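Local structure of N-acetylglucosamine 2-epimerase (Xylella fastidiosa, 3GT5) at residues Thr206-Val217 with Trp268-Val279. The protein probably acts as a sugar isomerase of the N-acylglucosamine 2-epimerase family, though its own substrate is not established. Sequence-based numbering, arbitrary orientation.
Sequences TRRQAAKADGLV and WLVPVARSLFDV
Bends at chi2 and chi3 (-71°) swing the guanidinium of Arg207 over the indole of Trp268, whose CG sits between its own backbone N and carbonyl carbon (chi1 69°). The pair joins outer helix 192-211 to the residue just before outer helix 269-284, in the (alpha/alpha)6 barrel expected for this epimerase family. The groups form a parallel cation-pi stack: Arg207 CZ lies 3.6 Å from the centroid of the five-membered ring of Trp268, with the planes 7° apart, while Arg207 CD makes a CH-pi contact over the six-membered ring. Asp203 salt-bridges Arg207 NE, helping to fix the guanidinium, and Leu269 CD2 lies over the opposite indole face, near its rim. At the indole edge, Thr206 OG1 approaches Trp268 CZ3 (3.5 Å) and also touches Val272 CG1; this hydroxyl is hydrogen-bonded to Ala202 O. Further along, Leu276 spreads its methyls, CD1 against Thr206 CG2 and CD2 against Leu216 CD2 (4.1 Å), and Leu216 CD1 meets Val279 CG1. Beyond the end of helix 192-211, in the type I' turn from Ala213 to Leu216, Gly215 O accepts from two waters that bridge to helix 269-284, one also donating to Ser275 O and the other to Ser275 OG, 2.7 Å from that water's oxygen.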
# COMPACT_ATOMS: atom_id res chain seq x y z
N THR A 206 6.97 -14.01 -4.84
CA THR A 206 7.16 -14.65 -3.53
C THR A 206 7.79 -16.05 -3.62
O THR A 206 8.23 -16.54 -2.63
CB THR A 206 5.88 -14.70 -2.68
OG1 THR A 206 4.97 -15.66 -3.27
CG2 THR A 206 5.25 -13.32 -2.57
N ARG A 207 7.82 -16.65 -4.82
CA ARG A 207 8.50 -17.92 -5.03
C ARG A 207 9.75 -17.75 -5.87
O ARG A 207 10.85 -17.92 -5.32
CB ARG A 207 7.55 -18.98 -5.59
CG ARG A 207 6.41 -19.25 -4.63
CD ARG A 207 5.90 -20.70 -4.70
NE ARG A 207 5.20 -20.91 -5.94
CZ ARG A 207 4.61 -22.04 -6.30
NH1 ARG A 207 3.98 -22.08 -7.46
NH2 ARG A 207 4.67 -23.12 -5.54
N ARG A 208 9.63 -17.42 -7.15
CA ARG A 208 10.83 -17.33 -7.99
C ARG A 208 11.84 -16.28 -7.53
O ARG A 208 13.03 -16.60 -7.38
CB ARG A 208 10.47 -17.05 -9.43
CG ARG A 208 11.60 -17.37 -10.37
CD ARG A 208 11.21 -16.97 -11.80
NE ARG A 208 10.97 -15.52 -11.95
CZ ARG A 208 10.35 -14.96 -13.00
NH1 ARG A 208 9.91 -15.72 -14.01
NH2 ARG A 208 10.16 -13.65 -13.05
N GLN A 209 11.39 -15.06 -7.36
CA GLN A 209 12.32 -13.99 -6.98
C GLN A 209 12.83 -14.17 -5.56
O GLN A 209 14.02 -13.92 -5.30
CB GLN A 209 11.75 -12.57 -7.18
CG GLN A 209 11.31 -12.22 -8.64
CD GLN A 209 12.39 -12.47 -9.66
OE1 GLN A 209 12.20 -13.22 -10.61
NE2 GLN A 209 13.54 -11.81 -9.48
N ALA A 210 11.96 -14.58 -4.65
CA ALA A 210 12.38 -14.83 -3.27
C ALA A 210 13.48 -15.90 -3.20
O ALA A 210 14.35 -15.80 -2.35
CB ALA A 210 11.18 -15.24 -2.37
N ALA A 211 13.45 -16.90 -4.09
CA ALA A 211 14.47 -17.94 -4.16
C ALA A 211 15.87 -17.39 -4.40
O ALA A 211 16.84 -18.00 -4.01
CB ALA A 211 14.12 -18.98 -5.21
N LYS A 212 15.96 -16.20 -5.01
CA LYS A 212 17.25 -15.61 -5.34
C LYS A 212 17.84 -14.82 -4.17
O LYS A 212 18.96 -14.29 -4.27
CB LYS A 212 17.07 -14.70 -6.55
CG LYS A 212 16.47 -15.39 -7.79
CD LYS A 212 16.35 -14.41 -8.94
CE LYS A 212 15.51 -14.97 -10.08
NZ LYS A 212 16.35 -15.67 -11.00
N ALA A 213 17.10 -14.72 -3.07
CA ALA A 213 17.55 -13.89 -1.94
C ALA A 213 17.26 -14.57 -0.64
O ALA A 213 16.81 -13.96 0.34
CB ALA A 213 16.88 -12.50 -2.00
N ASP A 214 17.44 -15.89 -0.67
CA ASP A 214 17.40 -16.72 0.51
C ASP A 214 16.03 -16.75 1.17
O ASP A 214 15.92 -16.87 2.38
CB ASP A 214 18.52 -16.33 1.49
CG ASP A 214 18.94 -17.52 2.36
OD1 ASP A 214 18.92 -18.66 1.83
OD2 ASP A 214 19.26 -17.31 3.56
N GLY A 215 14.99 -16.68 0.34
CA GLY A 215 13.63 -16.88 0.80
C GLY A 215 12.85 -15.66 1.23
O GLY A 215 11.70 -15.80 1.70
N LEU A 216 13.45 -14.47 1.11
CA LEU A 216 12.74 -13.21 1.33
C LEU A 216 12.74 -12.42 0.04
O LEU A 216 13.53 -12.71 -0.86
CB LEU A 216 13.37 -12.39 2.45
CG LEU A 216 13.29 -12.97 3.87
CD1 LEU A 216 13.95 -11.96 4.82
CD2 LEU A 216 11.86 -13.24 4.30
N VAL A 217 11.84 -11.45 -0.07
CA VAL A 217 11.69 -10.66 -1.28
C VAL A 217 12.56 -9.39 -1.20
O VAL A 217 12.32 -8.49 -0.39
CB VAL A 217 10.21 -10.27 -1.54
CG1 VAL A 217 10.06 -9.41 -2.79
CG2 VAL A 217 9.30 -11.53 -1.58
N TRP A 268 0.10 -23.76 -2.13
CA TRP A 268 1.35 -23.08 -1.82
C TRP A 268 1.23 -21.74 -1.09
O TRP A 268 2.19 -21.30 -0.44
CB TRP A 268 2.23 -22.92 -3.05
CG TRP A 268 1.75 -22.00 -4.08
CD1 TRP A 268 1.06 -22.32 -5.21
CD2 TRP A 268 1.97 -20.58 -4.15
NE1 TRP A 268 0.84 -21.20 -5.97
CE2 TRP A 268 1.41 -20.12 -5.34
CE3 TRP A 268 2.66 -19.67 -3.34
CZ2 TRP A 268 1.48 -18.78 -5.74
CZ3 TRP A 268 2.71 -18.35 -3.72
CH2 TRP A 268 2.13 -17.92 -4.91
N LEU A 269 0.07 -21.09 -1.15
CA LEU A 269 -0.04 -19.73 -0.65
C LEU A 269 0.26 -19.57 0.86
O LEU A 269 1.08 -18.72 1.26
CB LEU A 269 -1.43 -19.17 -0.97
CG LEU A 269 -1.75 -19.09 -2.47
CD1 LEU A 269 -3.33 -18.91 -2.67
CD2 LEU A 269 -0.95 -17.99 -3.16
N VAL A 270 -0.38 -20.39 1.68
CA VAL A 270 -0.27 -20.24 3.13
C VAL A 270 1.15 -20.55 3.62
O VAL A 270 1.68 -19.75 4.36
CB VAL A 270 -1.38 -20.99 3.91
CG1 VAL A 270 -1.17 -20.82 5.45
CG2 VAL A 270 -2.73 -20.50 3.51
N PRO A 271 1.77 -21.68 3.22
CA PRO A 271 3.12 -21.95 3.70
C PRO A 271 4.12 -20.84 3.30
O PRO A 271 5.04 -20.48 4.07
CB PRO A 271 3.50 -23.28 3.03
CG PRO A 271 2.25 -23.89 2.62
CD PRO A 271 1.19 -22.85 2.51
N VAL A 272 3.96 -20.31 2.09
CA VAL A 272 4.84 -19.19 1.67
C VAL A 272 4.59 -17.95 2.53
O VAL A 272 5.55 -17.32 3.01
CB VAL A 272 4.72 -18.89 0.17
CG1 VAL A 272 5.44 -17.59 -0.21
CG2 VAL A 272 5.28 -20.04 -0.67
N ALA A 273 3.31 -17.62 2.76
CA ALA A 273 2.92 -16.51 3.66
C ALA A 273 3.55 -16.65 5.05
O ALA A 273 4.10 -15.69 5.57
CB ALA A 273 1.37 -16.45 3.80
N ARG A 274 3.45 -17.86 5.62
CA ARG A 274 4.02 -18.11 6.98
C ARG A 274 5.55 -17.93 6.97
O ARG A 274 6.11 -17.33 7.89
CB ARG A 274 3.64 -19.52 7.48
CG ARG A 274 2.14 -19.69 7.68
CD ARG A 274 1.81 -21.00 8.39
NE ARG A 274 2.36 -20.97 9.74
CZ ARG A 274 1.97 -21.75 10.75
NH1 ARG A 274 1.00 -22.64 10.57
NH2 ARG A 274 2.56 -21.63 11.94
N SER A 275 6.22 -18.40 5.93
CA SER A 275 7.69 -18.28 5.83
C SER A 275 8.10 -16.80 5.77
O SER A 275 9.09 -16.39 6.41
CB SER A 275 8.27 -19.07 4.63
OG SER A 275 8.06 -18.42 3.35
N LEU A 276 7.36 -16.00 5.00
CA LEU A 276 7.69 -14.59 4.86
C LEU A 276 7.48 -13.83 6.18
O LEU A 276 8.33 -13.02 6.63
CB LEU A 276 6.83 -13.93 3.78
CG LEU A 276 7.17 -14.42 2.35
CD1 LEU A 276 6.21 -13.84 1.28
CD2 LEU A 276 8.65 -14.11 1.96
N PHE A 277 6.32 -14.07 6.78
CA PHE A 277 5.94 -13.35 7.99
C PHE A 277 6.90 -13.73 9.16
O PHE A 277 7.44 -12.84 9.82
CB PHE A 277 4.51 -13.64 8.37
CG PHE A 277 4.06 -12.95 9.65
CD1 PHE A 277 3.33 -11.79 9.59
CD2 PHE A 277 4.39 -13.46 10.90
CE1 PHE A 277 2.91 -11.12 10.72
CE2 PHE A 277 3.96 -12.79 12.06
CZ PHE A 277 3.23 -11.63 11.96
N ASP A 278 7.13 -15.03 9.35
CA ASP A 278 7.85 -15.53 10.55
C ASP A 278 9.27 -15.00 10.53
O ASP A 278 9.75 -14.50 11.54
CB ASP A 278 7.88 -17.08 10.62
CG ASP A 278 6.49 -17.72 10.79
OD1 ASP A 278 5.46 -17.04 11.02
OD2 ASP A 278 6.44 -18.97 10.66
N VAL A 279 9.93 -15.11 9.39
CA VAL A 279 11.29 -14.61 9.26
C VAL A 279 11.37 -13.10 9.39
O VAL A 279 12.24 -12.59 10.13
CB VAL A 279 11.92 -15.04 7.91
CG1 VAL A 279 13.25 -14.32 7.68
CG2 VAL A 279 12.07 -16.55 7.91
O HOH W 1 10.06 -18.03 1.53
O HOH W 2 11.63 -16.86 4.55